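Local atomic coordinates of glycoside hydrolase family protein (Novosphingobium sp. PP1Y, PDB entry 6Q2F), a protein that probably hydrolyses terminal alpha-L-rhamnose residues of glycosides, as expected of an alpha-L-rhamnosidase, and holds a bound sodium ion. Residues A[51-56]-A[721-726]; A[597-602]-A[627-632]; A[639-644]-A[671-676]; A[663-668]-A[715-720]; A[667-672]-A[893-898]. All blocks are in the same frame, centred on the assembly; numbering follows the deposited sequence.

Contact 1 (A[51-56]-A[721-726]); sequences SSARPR and SSLLLQ
S52 meets Q726 where the 3-10 turn 51-53, leading into strand 56-62 of the (β/α)8 barrel, comes up against helix 712-726. Q726 NE2 donates to S52 O at 3.3 Å, with the carbonyl oxygen in the amide plane; R674 NH2 also donates to this oxygen, and NE2 serves N673 O as well. At the other amide end a water joins S52 OG (2.7 Å) to Q726 OE1 (2.8 Å). At A53 the contact turns apolar: its CB packs on L723 CB at 3.7 Å. A53 O lies beside S722 CB, and a water reaches from that oxygen (2.6 Å) to S722 OG, whose own proton goes to I718 O. Further on, R56 folds back on the turn: NE pairs with E127, while R56 NH1 donates to S51 O, which R54 N approaches from the opposite face, and to R54 O at 2.7 Å, a bond lying in both the carbonyl and the guanidinium plane.

Contact 2 (A[597-602]-A[627-632]); sequences AMRSHA and KGAASV
A type I turn from R599 to A602 carries S600 to the flank of helix 620-636, with S600 CA 5.9 Å from V632 CA. The side chain of R599 spreads over the preceding helical turn. Bent at its third torsion (chi3 -78°), it lays the guanidinium along the backbone at G628 and A629: A629 CB sits over one face, 3.4 Å from R599 NH1, and A629 N stands above the same group near its rim. With no side chain at G628 in the way, R599 NH2 comes within 3.7 Å of G628 C. Polar partners outside the two segments fix this group: D595 O accepts from NE, and NH1 serves M606 O and the carboxylate of D625, one turn earlier on the helix. In the (β/α)8 barrel this loop joins strand 579-582 to strand 604-610 where a helix would ordinarily stand. It also carries E583 and E586, ligands of the sodium ion, and the R599 side chain lies about 9 Å from that metal. V632 supplies the apolar part, its CG1 resting 3.6 Å from R599 O and 3.8 Å from S600 CA. S600 OG in turn donates to A597 O at 2.8 Å, an oxygen that S600 N reaches as well.

Contact 3 (A[639-644]-A[671-676]); sequences NLVAAE and GVNRPV. With NA (sodium ion), chain B.
The side-chain amide of N673 copies a piece of strand, bonding to backbone groups on both sides of L640. Its ND2 donates to N639 O at 3.1 Å and nearly straight (173°), while OD1 accepts from V641 N at 2.8 Å; a chi1 of 56°, with CG between backbone N and carbonyl carbon, swings the amide there. ND2 also serves L725 O. V641 O is shared by two successive amides, N673 N (3.0 Å) and R674 N (2.9 Å), after which a parallel ladder follows: A643 N to R674 O is weak, V676 N to A643 O short at 2.7 Å. L640 lays CD1 over one face of the R674 guanidinium, whose NH1 bonds to Y581 OH. A642, E644, R674 and V676 share one face of the sheet. On the other, A643 CB meets V672 CG2 at 3.6 Å under helix 657-670. E644 OE1 binds sodium at 2.6 Å, with D503, S504, E583 and E586, on strand 642-649, the seventh of the (β/α)8 barrel, which helix 657-670 links to strand 674-677 as a β-α-β unit.

Contact 4 (A[663-668]-A[715-720]); sequences FIDLEF and VDYIAR
The ring of Y717 presents its edge to helix 657-670: I664 CG2 and D665 OD1 both lie in the ring plane, and W1071 meets the ring edge to face. The two helices, 657-670 and 712-726, belong to the outer layer of the (β/α)8 barrel and run almost parallel, at 10° between the short segments. The segment axes come no closer than 11.5 Å, and side chains span the gap. Y717 does so by standing CG anti to its N (chi1 170°), which sends OH to D665 OD1 at 2.5 Å. The acceptor uses its syn lone pair, and the carboxylate is turned 44° from the ring. K661 NZ forms a salt bridge to D665 OD2 and also bonds to Y717 OH, so the short phenol-carboxylate bond sits beside a positive charge that would be expected to stabilise the carboxylate. Next to this polar group, I664 fills the seam, its CG2 3.8 Å from Y717 CE1 while CG1 meets I718 CG1 at 4.2 Å. F668 comes in one turn later, its side chain at about a right angle to that of I718, with the tip of the ring, CZ, 3.9 Å from I718 CG2 and 3.7 Å from I718 O.

Contact 5 (A[667-672]-A[893-898]); sequences EFVTGV and PFVHRR
V669 and V895 meet by way of methyl groups and backbone: V895 CG2 lies 3.3 Å from V669 O and 3.7 Å from F668 O, covering two carbonyls at the last turn of helix 657-670. V669 adds its own methyl: CG2 reaches P893 C at 3.5 Å and the ring carbon P893 CG at 3.8 Å, the two side chains meeting at about a right angle; with CG2 anti to the backbone N, this methyl points to where residues 893 and 894 pass. One step out, the helix ends in a Schellman motif: G671, at a phi of 124°, starts the chain's exit, V672 N donates back to E667 O at 2.9 Å, and G671 N to F668 O at 3.1 Å. The chain then enters strand 674-677 of the (β/α)8 barrel, whereas residues 894-899 belong to an antiparallel sheet later in the chain; the contact therefore joins barrel and sheet. A water at 2.5 Å from G671 O extends the joint, passing weakly to R897 NH2. R897 NH1 is held by N639 OD1 and T727 O. On the sheet side, V895 is positioned by backbone bonds to Y906, a residue the F668 side chain also touches.

How the contacts relate
Contact 3 is the hub of the set: its centre lies 9 to 11 Å from those of the other four. N673 O takes Q726 NE2 of contact 1 at 2.7 Å and Q726 O meets N639 ND2 at 2.9 Å, tying the entries to the barrel's seventh and eighth strands to the end of helix 712-726. Contacts 4 and 5 use overlapping parts of helix 657-670, sharing E667 and F668, and contact 5 shares G671 and V672 with contact 3. Contact 2 reaches contact 3 through A630 CA and V641 CG2, 3.7 Å apart, yet lies about 19 Å, centre to centre, from contact 1. The sodium site draws directly on contact 3, through E644.

Contact 1 (A[51-56]-A[721-726])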
# COMPACT_ATOMS: atom_id res chain seq x y z
N SER A 51 -22.84 11.11 -7.87
CA SER A 51 -22.42 10.28 -6.73
C SER A 51 -21.15 9.50 -7.03
O SER A 51 -20.26 9.39 -6.18
CB SER A 51 -23.54 9.31 -6.34
OG SER A 51 -24.80 9.94 -6.45
N SER A 52 -21.05 8.95 -8.23
CA SER A 52 -19.88 8.16 -8.59
C SER A 52 -18.58 8.94 -8.48
O SER A 52 -17.51 8.35 -8.36
CB SER A 52 -20.04 7.64 -10.03
OG SER A 52 -20.14 8.73 -10.93
N ALA A 53 -18.64 10.27 -8.56
CA ALA A 53 -17.44 11.07 -8.46
C ALA A 53 -17.15 11.52 -7.03
O ALA A 53 -16.05 12.02 -6.77
CB ALA A 53 -17.53 12.31 -9.37
N ARG A 54 -18.07 11.34 -6.13
CA ARG A 54 -17.91 11.94 -4.81
C ARG A 54 -17.08 11.03 -3.91
O ARG A 54 -17.22 9.80 -3.96
CB ARG A 54 -19.28 12.22 -4.21
CG ARG A 54 -20.02 13.26 -5.02
CD ARG A 54 -21.41 13.60 -4.52
NE ARG A 54 -21.86 14.78 -5.26
CZ ARG A 54 -21.35 16.00 -5.07
NH1 ARG A 54 -20.39 16.19 -4.16
NH2 ARG A 54 -21.78 17.02 -5.81
N PRO A 55 -16.19 11.58 -3.09
CA PRO A 55 -15.29 10.73 -2.32
C PRO A 55 -16.03 10.01 -1.22
O PRO A 55 -17.12 10.41 -0.78
CB PRO A 55 -14.27 11.72 -1.75
CG PRO A 55 -15.08 12.94 -1.51
CD PRO A 55 -16.02 13.00 -2.73
N ARG A 56 -15.43 8.92 -0.78
CA ARG A 56 -15.92 8.14 0.35
C ARG A 56 -15.12 8.51 1.59
O ARG A 56 -14.09 9.18 1.52
CB ARG A 56 -15.80 6.65 0.04
CG ARG A 56 -16.89 6.04 -0.83
CD ARG A 56 -17.02 6.62 -2.24
NE ARG A 56 -18.00 5.82 -2.98
CZ ARG A 56 -18.79 6.27 -3.95
NH1 ARG A 56 -18.70 7.54 -4.35
NH2 ARG A 56 -19.64 5.42 -4.53
N SER A 721 -12.45 16.88 -9.28
CA SER A 721 -11.21 16.32 -9.78
C SER A 721 -11.40 14.85 -10.11
O SER A 721 -10.94 14.37 -11.15
CB SER A 721 -10.11 16.52 -8.74
OG SER A 721 -9.86 17.89 -8.55
N SER A 722 -12.08 14.11 -9.22
CA SER A 722 -12.32 12.69 -9.43
C SER A 722 -13.13 12.47 -10.69
O SER A 722 -12.86 11.54 -11.46
CB SER A 722 -13.06 12.10 -8.22
OG SER A 722 -12.34 12.31 -7.01
N LEU A 723 -14.15 13.32 -10.92
CA LEU A 723 -15.00 13.16 -12.10
C LEU A 723 -14.16 13.15 -13.38
O LEU A 723 -14.25 12.21 -14.19
CB LEU A 723 -16.05 14.28 -12.16
CG LEU A 723 -16.77 14.39 -13.50
CD1 LEU A 723 -17.71 13.17 -13.74
CD2 LEU A 723 -17.52 15.72 -13.66
N LEU A 724 -13.35 14.20 -13.58
CA LEU A 724 -12.53 14.26 -14.79
C LEU A 724 -11.53 13.11 -14.82
O LEU A 724 -11.28 12.52 -15.88
CB LEU A 724 -11.81 15.59 -14.86
CG LEU A 724 -12.72 16.85 -14.88
CD1 LEU A 724 -11.94 18.14 -15.22
CD2 LEU A 724 -13.79 16.66 -15.94
N LEU A 725 -10.98 12.74 -13.65
CA LEU A 725 -10.00 11.67 -13.58
C LEU A 725 -10.62 10.28 -13.67
O LEU A 725 -9.89 9.28 -13.71
CB LEU A 725 -9.16 11.84 -12.31
CG LEU A 725 -8.25 13.09 -12.49
CD1 LEU A 725 -7.60 13.50 -11.17
CD2 LEU A 725 -7.16 12.78 -13.50
N GLN A 726 -11.94 10.18 -13.74
CA GLN A 726 -12.58 8.92 -14.11
C GLN A 726 -13.05 8.89 -15.55
O GLN A 726 -13.48 7.84 -16.03
CB GLN A 726 -13.79 8.65 -13.19
CG GLN A 726 -13.44 8.47 -11.73
CD GLN A 726 -14.66 8.41 -10.82
OE1 GLN A 726 -15.79 8.22 -11.29
NE2 GLN A 726 -14.44 8.58 -9.52
O HOH W 1 -15.37 8.58 -6.55
O HOH W 2 -17.93 9.85 -11.89
O HOH W 3 -14.09 10.97 -5.48

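Contact 2 (A[597-602]-A[627-632])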
# COMPACT_ATOMS: atom_id res chain seq x y z
N ALA A 597 -1.62 -8.49 -9.07
CA ALA A 597 -2.47 -9.68 -9.16
C ALA A 597 -3.47 -9.71 -8.01
O ALA A 597 -4.64 -10.03 -8.20
CB ALA A 597 -1.59 -10.94 -9.16
N MSE A 598 -3.02 -9.32 -6.84
CA MSE A 598 -3.87 -9.33 -5.63
C MSE A 598 -5.08 -8.41 -5.78
O MSE A 598 -6.08 -8.61 -5.11
CB MSE A 598 -3.04 -8.93 -4.42
CG MSE A 598 -2.05 -9.99 -3.99
SE MSE A 598 -0.65 -9.19 -2.92
CE MSE A 598 -1.75 -8.90 -1.30
N ARG A 599 -5.00 -7.43 -6.69
CA ARG A 599 -6.09 -6.48 -6.86
C ARG A 599 -6.82 -6.64 -8.18
O ARG A 599 -7.81 -5.94 -8.42
CB ARG A 599 -5.56 -5.05 -6.70
CG ARG A 599 -5.16 -4.69 -5.28
CD ARG A 599 -4.61 -3.23 -5.11
NE ARG A 599 -3.24 -3.15 -5.57
CZ ARG A 599 -2.36 -2.24 -5.19
NH1 ARG A 599 -2.70 -1.30 -4.32
NH2 ARG A 599 -1.13 -2.27 -5.67
N SER A 600 -6.39 -7.57 -9.03
CA SER A 600 -6.89 -7.67 -10.39
C SER A 600 -8.34 -8.13 -10.45
O SER A 600 -9.02 -7.91 -11.46
CB SER A 600 -6.00 -8.63 -11.18
OG SER A 600 -6.04 -9.92 -10.59
N HIS A 601 -8.81 -8.81 -9.42
CA HIS A 601 -10.18 -9.32 -9.34
C HIS A 601 -11.14 -8.35 -8.68
O HIS A 601 -12.35 -8.55 -8.76
CB HIS A 601 -10.21 -10.65 -8.58
CG HIS A 601 -9.20 -11.65 -9.05
ND1 HIS A 601 -9.31 -12.28 -10.27
CD2 HIS A 601 -8.09 -12.14 -8.46
CE1 HIS A 601 -8.29 -13.11 -10.41
NE2 HIS A 601 -7.53 -13.04 -9.33
N ALA A 602 -10.62 -7.33 -8.01
CA ALA A 602 -11.47 -6.42 -7.26
C ALA A 602 -12.14 -5.45 -8.22
O ALA A 602 -11.63 -5.15 -9.30
CB ALA A 602 -10.67 -5.66 -6.21
N LYS A 627 0.52 3.53 -7.62
CA LYS A 627 0.80 3.35 -9.03
C LYS A 627 0.44 1.93 -9.46
O LYS A 627 -0.13 1.72 -10.54
CB LYS A 627 2.27 3.66 -9.32
CG LYS A 627 2.60 3.83 -10.82
CD LYS A 627 1.86 5.00 -11.45
CE LYS A 627 2.27 5.19 -12.94
NZ LYS A 627 1.47 6.29 -13.56
N GLY A 628 0.71 0.96 -8.59
CA GLY A 628 0.26 -0.40 -8.86
C GLY A 628 -1.25 -0.49 -8.96
O GLY A 628 -1.79 -1.11 -9.88
N ALA A 629 -1.95 0.12 -8.01
CA ALA A 629 -3.41 0.05 -8.05
C ALA A 629 -3.95 0.75 -9.29
O ALA A 629 -4.90 0.26 -9.92
CB ALA A 629 -4.01 0.67 -6.78
N ALA A 630 -3.37 1.90 -9.66
CA ALA A 630 -3.84 2.58 -10.86
C ALA A 630 -3.58 1.73 -12.10
O ALA A 630 -4.44 1.64 -12.98
CB ALA A 630 -3.16 3.95 -11.01
N SER A 631 -2.42 1.08 -12.16
CA SER A 631 -2.11 0.22 -13.30
C SER A 631 -3.13 -0.91 -13.42
O SER A 631 -3.57 -1.24 -14.52
CB SER A 631 -0.70 -0.34 -13.17
OG SER A 631 0.24 0.72 -13.00
N VAL A 632 -3.53 -1.50 -12.29
CA VAL A 632 -4.54 -2.56 -12.33
C VAL A 632 -5.81 -2.04 -12.99
O VAL A 632 -6.32 -2.63 -13.96
CB VAL A 632 -4.82 -3.11 -10.92
CG1 VAL A 632 -6.04 -4.05 -10.96
CG2 VAL A 632 -3.62 -3.88 -10.39

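Contact 3 (A[639-644]-A[671-676])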
# COMPACT_ATOMS: atom_id res chain seq x y z
N ASN A 639 -11.22 0.85 -13.98
CA ASN A 639 -11.20 2.31 -14.15
C ASN A 639 -11.13 3.09 -12.83
O ASN A 639 -10.39 4.01 -12.71
CB ASN A 639 -12.25 2.83 -15.10
CG ASN A 639 -11.99 4.26 -15.53
OD1 ASN A 639 -10.92 4.61 -15.90
ND2 ASN A 639 -12.98 5.07 -15.46
N LEU A 640 -11.94 2.71 -11.87
CA LEU A 640 -11.91 3.34 -10.58
C LEU A 640 -10.64 2.95 -9.82
O LEU A 640 -10.23 1.84 -9.85
CB LEU A 640 -13.16 2.98 -9.80
CG LEU A 640 -14.48 3.49 -10.34
CD1 LEU A 640 -15.66 2.81 -9.73
CD2 LEU A 640 -14.62 4.97 -10.19
N VAL A 641 -10.04 3.89 -9.14
CA VAL A 641 -8.84 3.67 -8.36
C VAL A 641 -9.06 4.34 -7.02
O VAL A 641 -9.11 5.58 -6.95
CB VAL A 641 -7.58 4.25 -9.03
CG1 VAL A 641 -6.36 3.99 -8.16
CG2 VAL A 641 -7.39 3.70 -10.43
N ALA A 642 -9.17 3.55 -5.96
CA ALA A 642 -9.42 4.13 -4.66
C ALA A 642 -8.11 4.26 -3.89
O ALA A 642 -7.13 3.56 -4.15
CB ALA A 642 -10.42 3.29 -3.86
N ALA A 643 -8.12 5.16 -2.92
CA ALA A 643 -7.01 5.22 -1.98
C ALA A 643 -7.51 5.62 -0.60
O ALA A 643 -8.32 6.54 -0.45
CB ALA A 643 -5.93 6.18 -2.45
N GLU A 644 -7.04 4.88 0.39
CA GLU A 644 -7.09 5.25 1.79
C GLU A 644 -6.27 6.54 1.96
O GLU A 644 -5.04 6.51 1.95
CB GLU A 644 -6.57 4.08 2.62
CG GLU A 644 -6.37 4.31 4.08
CD GLU A 644 -5.67 3.11 4.70
OE1 GLU A 644 -5.71 2.03 4.07
OE2 GLU A 644 -5.04 3.27 5.76
N GLY A 671 -2.86 8.58 -10.14
CA GLY A 671 -3.87 7.72 -10.74
C GLY A 671 -5.08 7.46 -9.87
O GLY A 671 -6.02 6.80 -10.32
N VAL A 672 -5.11 7.94 -8.63
CA VAL A 672 -6.30 7.80 -7.80
C VAL A 672 -7.41 8.68 -8.36
O VAL A 672 -7.18 9.84 -8.76
CB VAL A 672 -5.97 8.17 -6.35
CG1 VAL A 672 -7.25 8.17 -5.50
CG2 VAL A 672 -4.92 7.21 -5.80
N ASN A 673 -8.63 8.13 -8.41
CA ASN A 673 -9.78 8.95 -8.76
C ASN A 673 -10.99 8.64 -7.88
O ASN A 673 -12.11 9.02 -8.24
CB ASN A 673 -10.14 8.76 -10.26
CG ASN A 673 -10.37 7.31 -10.63
OD1 ASN A 673 -10.77 6.50 -9.80
ND2 ASN A 673 -10.13 6.98 -11.89
N ARG A 674 -10.82 7.93 -6.78
CA ARG A 674 -11.86 7.81 -5.76
C ARG A 674 -11.19 7.84 -4.40
O ARG A 674 -10.86 6.79 -3.82
CB ARG A 674 -12.68 6.52 -5.92
CG ARG A 674 -13.65 6.30 -4.75
CD ARG A 674 -14.72 5.30 -5.07
NE ARG A 674 -15.64 5.79 -6.09
CZ ARG A 674 -16.65 5.07 -6.58
NH1 ARG A 674 -16.87 3.84 -6.14
NH2 ARG A 674 -17.43 5.59 -7.51
N PRO A 675 -10.92 9.02 -3.86
CA PRO A 675 -10.33 9.09 -2.53
C PRO A 675 -11.31 8.51 -1.51
O PRO A 675 -12.53 8.68 -1.61
CB PRO A 675 -10.09 10.59 -2.32
CG PRO A 675 -9.92 11.13 -3.76
CD PRO A 675 -10.97 10.35 -4.51
N VAL A 676 -10.77 7.77 -0.55
CA VAL A 676 -11.52 7.29 0.60
C VAL A 676 -10.81 7.88 1.81
O VAL A 676 -9.72 7.43 2.19
CB VAL A 676 -11.59 5.75 0.65
CG1 VAL A 676 -12.54 5.31 1.79
CG2 VAL A 676 -12.09 5.20 -0.71
NA NA B . -4.36 -0.11 4.55

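Contact 4 (A[663-668]-A[715-720])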
# COMPACT_ATOMS: atom_id res chain seq x y z
N PHE A 663 -1.74 16.79 -0.70
CA PHE A 663 -1.79 15.33 -0.55
C PHE A 663 -2.74 14.72 -1.59
O PHE A 663 -2.36 13.81 -2.33
CB PHE A 663 -2.21 14.93 0.88
CG PHE A 663 -1.33 15.51 1.94
CD1 PHE A 663 0.05 15.47 1.80
CD2 PHE A 663 -1.87 16.08 3.09
CE1 PHE A 663 0.88 16.03 2.76
CE2 PHE A 663 -1.04 16.63 4.07
CZ PHE A 663 0.34 16.61 3.90
N ILE A 664 -3.97 15.26 -1.69
CA ILE A 664 -4.97 14.73 -2.61
C ILE A 664 -4.56 14.96 -4.06
O ILE A 664 -4.89 14.16 -4.94
CB ILE A 664 -6.36 15.35 -2.32
CG1 ILE A 664 -7.46 14.36 -2.67
CG2 ILE A 664 -6.55 16.71 -3.01
CD1 ILE A 664 -7.60 13.24 -1.63
N ASP A 665 -3.86 16.07 -4.33
CA ASP A 665 -3.33 16.30 -5.67
C ASP A 665 -2.27 15.26 -6.02
O ASP A 665 -2.20 14.80 -7.16
CB ASP A 665 -2.77 17.73 -5.77
CG ASP A 665 -3.87 18.81 -5.68
OD1 ASP A 665 -5.07 18.48 -5.73
OD2 ASP A 665 -3.53 20.01 -5.56
N LEU A 666 -1.47 14.84 -5.04
CA LEU A 666 -0.50 13.79 -5.30
C LEU A 666 -1.19 12.46 -5.59
O LEU A 666 -0.79 11.73 -6.49
CB LEU A 666 0.47 13.68 -4.11
CG LEU A 666 1.44 12.49 -4.22
CD1 LEU A 666 2.38 12.67 -5.46
CD2 LEU A 666 2.25 12.32 -2.94
N GLU A 667 -2.26 12.15 -4.85
CA GLU A 667 -3.04 10.95 -5.16
C GLU A 667 -3.64 11.04 -6.56
O GLU A 667 -3.61 10.07 -7.33
CB GLU A 667 -4.15 10.77 -4.14
CG GLU A 667 -3.66 10.50 -2.74
CD GLU A 667 -4.81 10.38 -1.77
OE1 GLU A 667 -5.88 9.88 -2.18
OE2 GLU A 667 -4.64 10.79 -0.62
N PHE A 668 -4.20 12.20 -6.89
CA PHE A 668 -4.81 12.39 -8.20
C PHE A 668 -3.79 12.17 -9.32
O PHE A 668 -4.05 11.41 -10.26
CB PHE A 668 -5.42 13.78 -8.28
CG PHE A 668 -6.74 13.91 -7.54
CD1 PHE A 668 -7.65 12.86 -7.53
CD2 PHE A 668 -7.07 15.08 -6.87
CE1 PHE A 668 -8.85 12.97 -6.88
CE2 PHE A 668 -8.27 15.20 -6.19
CZ PHE A 668 -9.17 14.14 -6.20
N VAL A 715 -14.86 19.13 -0.44
CA VAL A 715 -15.31 17.86 -0.99
C VAL A 715 -15.67 18.03 -2.47
O VAL A 715 -15.42 17.13 -3.29
CB VAL A 715 -16.48 17.30 -0.16
CG1 VAL A 715 -16.99 15.99 -0.74
CG2 VAL A 715 -16.03 17.10 1.31
N ASP A 716 -16.25 19.18 -2.84
CA ASP A 716 -16.56 19.44 -4.24
C ASP A 716 -15.29 19.46 -5.08
O ASP A 716 -15.27 19.02 -6.23
CB ASP A 716 -17.29 20.78 -4.39
CG ASP A 716 -18.77 20.69 -4.07
OD1 ASP A 716 -19.36 19.60 -4.13
OD2 ASP A 716 -19.36 21.76 -3.80
N TYR A 717 -14.21 20.02 -4.53
CA TYR A 717 -12.93 20.02 -5.23
C TYR A 717 -12.47 18.60 -5.50
O TYR A 717 -12.02 18.28 -6.61
CB TYR A 717 -11.91 20.79 -4.40
CG TYR A 717 -10.49 20.67 -4.87
CD1 TYR A 717 -9.67 19.62 -4.46
CD2 TYR A 717 -9.96 21.62 -5.74
CE1 TYR A 717 -8.35 19.53 -4.89
CE2 TYR A 717 -8.66 21.54 -6.17
CZ TYR A 717 -7.87 20.50 -5.75
OH TYR A 717 -6.57 20.46 -6.18
N ILE A 718 -12.61 17.73 -4.49
CA ILE A 718 -12.24 16.33 -4.67
C ILE A 718 -13.18 15.64 -5.64
O ILE A 718 -12.74 14.87 -6.51
CB ILE A 718 -12.22 15.62 -3.31
CG1 ILE A 718 -11.15 16.26 -2.40
CG2 ILE A 718 -12.03 14.10 -3.49
CD1 ILE A 718 -11.27 15.84 -0.90
N ALA A 719 -14.48 15.91 -5.53
CA ALA A 719 -15.45 15.28 -6.42
C ALA A 719 -15.27 15.75 -7.87
O ALA A 719 -15.44 14.95 -8.80
CB ALA A 719 -16.87 15.58 -5.96
N ARG A 720 -14.96 17.03 -8.08
CA ARG A 720 -14.79 17.51 -9.44
C ARG A 720 -13.52 16.95 -10.06
O ARG A 720 -13.50 16.60 -11.24
CB ARG A 720 -14.74 19.04 -9.49
CG ARG A 720 -16.05 19.67 -9.15
CD ARG A 720 -16.05 21.16 -9.44
NE ARG A 720 -17.36 21.72 -9.17
CZ ARG A 720 -17.60 22.57 -8.19
NH1 ARG A 720 -16.60 22.96 -7.41
NH2 ARG A 720 -18.82 23.04 -7.99

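Contact 5 (A[667-672]-A[893-898])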
# COMPACT_ATOMS: atom_id res chain seq x y z
N GLU A 667 -2.26 12.15 -4.85
CA GLU A 667 -3.04 10.95 -5.16
C GLU A 667 -3.64 11.04 -6.56
O GLU A 667 -3.61 10.07 -7.33
CB GLU A 667 -4.15 10.77 -4.14
CG GLU A 667 -3.66 10.50 -2.74
CD GLU A 667 -4.81 10.38 -1.77
OE1 GLU A 667 -5.88 9.88 -2.18
OE2 GLU A 667 -4.64 10.79 -0.62
N PHE A 668 -4.20 12.20 -6.89
CA PHE A 668 -4.81 12.39 -8.20
C PHE A 668 -3.79 12.17 -9.32
O PHE A 668 -4.05 11.41 -10.26
CB PHE A 668 -5.42 13.78 -8.28
CG PHE A 668 -6.74 13.91 -7.54
CD1 PHE A 668 -7.65 12.86 -7.53
CD2 PHE A 668 -7.07 15.08 -6.87
CE1 PHE A 668 -8.85 12.97 -6.88
CE2 PHE A 668 -8.27 15.20 -6.19
CZ PHE A 668 -9.17 14.14 -6.20
N VAL A 669 -2.62 12.80 -9.23
CA VAL A 669 -1.66 12.74 -10.34
C VAL A 669 -0.98 11.37 -10.41
O VAL A 669 -0.41 11.03 -11.45
CB VAL A 669 -0.64 13.88 -10.22
CG1 VAL A 669 0.49 13.53 -9.24
CG2 VAL A 669 -0.09 14.25 -11.61
N THR A 670 -1.09 10.54 -9.36
CA THR A 670 -0.58 9.18 -9.43
C THR A 670 -1.59 8.19 -10.01
O THR A 670 -1.20 7.07 -10.36
CB THR A 670 -0.14 8.72 -8.04
OG1 THR A 670 0.69 9.73 -7.47
CG2 THR A 670 0.69 7.40 -8.12
N GLY A 671 -2.86 8.58 -10.14
CA GLY A 671 -3.87 7.72 -10.74
C GLY A 671 -5.08 7.46 -9.87
O GLY A 671 -6.02 6.80 -10.32
N VAL A 672 -5.11 7.94 -8.63
CA VAL A 672 -6.30 7.80 -7.80
C VAL A 672 -7.41 8.68 -8.36
O VAL A 672 -7.18 9.84 -8.76
CB VAL A 672 -5.97 8.17 -6.35
CG1 VAL A 672 -7.25 8.17 -5.50
CG2 VAL A 672 -4.92 7.21 -5.80
N PRO A 893 4.14 16.76 -12.80
CA PRO A 893 3.67 15.46 -13.33
C PRO A 893 2.26 15.62 -13.89
O PRO A 893 1.59 16.63 -13.67
CB PRO A 893 3.69 14.54 -12.10
CG PRO A 893 3.46 15.49 -10.93
CD PRO A 893 4.14 16.80 -11.32
N PHE A 894 1.81 14.61 -14.62
CA PHE A 894 0.56 14.80 -15.34
C PHE A 894 -0.18 13.48 -15.47
O PHE A 894 0.41 12.40 -15.47
CB PHE A 894 0.79 15.37 -16.74
CG PHE A 894 1.34 14.36 -17.71
CD1 PHE A 894 2.67 13.99 -17.67
CD2 PHE A 894 0.52 13.77 -18.66
CE1 PHE A 894 3.19 13.07 -18.58
CE2 PHE A 894 1.02 12.85 -19.57
CZ PHE A 894 2.36 12.50 -19.53
N VAL A 895 -1.50 13.61 -15.63
CA VAL A 895 -2.37 12.52 -16.07
C VAL A 895 -3.01 12.94 -17.38
O VAL A 895 -3.37 14.12 -17.57
CB VAL A 895 -3.44 12.17 -15.03
CG1 VAL A 895 -4.32 11.05 -15.56
CG2 VAL A 895 -2.76 11.74 -13.71
N HIS A 896 -3.15 11.97 -18.28
CA HIS A 896 -3.78 12.15 -19.58
C HIS A 896 -4.96 11.20 -19.65
O HIS A 896 -4.78 9.98 -19.57
CB HIS A 896 -2.79 11.87 -20.73
CG HIS A 896 -3.34 12.11 -22.10
ND1 HIS A 896 -2.60 11.90 -23.25
CD2 HIS A 896 -4.56 12.54 -22.52
CE1 HIS A 896 -3.34 12.17 -24.31
NE2 HIS A 896 -4.53 12.59 -23.89
N ARG A 897 -6.16 11.75 -19.80
CA ARG A 897 -7.38 10.98 -19.98
C ARG A 897 -7.89 11.19 -21.40
O ARG A 897 -7.69 12.26 -21.98
CB ARG A 897 -8.43 11.44 -18.95
CG ARG A 897 -8.08 11.01 -17.52
CD ARG A 897 -9.02 9.91 -17.13
NE ARG A 897 -8.35 8.88 -16.41
CZ ARG A 897 -8.88 7.69 -16.18
NH1 ARG A 897 -10.09 7.39 -16.66
NH2 ARG A 897 -8.19 6.82 -15.50
N ARG A 898 -8.55 10.18 -21.95
CA ARG A 898 -9.04 10.31 -23.32
C ARG A 898 -10.40 9.64 -23.50
O ARG A 898 -10.65 8.54 -22.99
CB ARG A 898 -8.05 9.73 -24.34
CG ARG A 898 -8.67 9.47 -25.73
CD ARG A 898 -7.64 8.94 -26.74
NE ARG A 898 -6.53 9.88 -26.87
CZ ARG A 898 -5.35 9.57 -27.37
NH1 ARG A 898 -5.12 8.33 -27.80
NH2 ARG A 898 -4.40 10.50 -27.46
O HOH W 4 -6.52 6.30 -12.77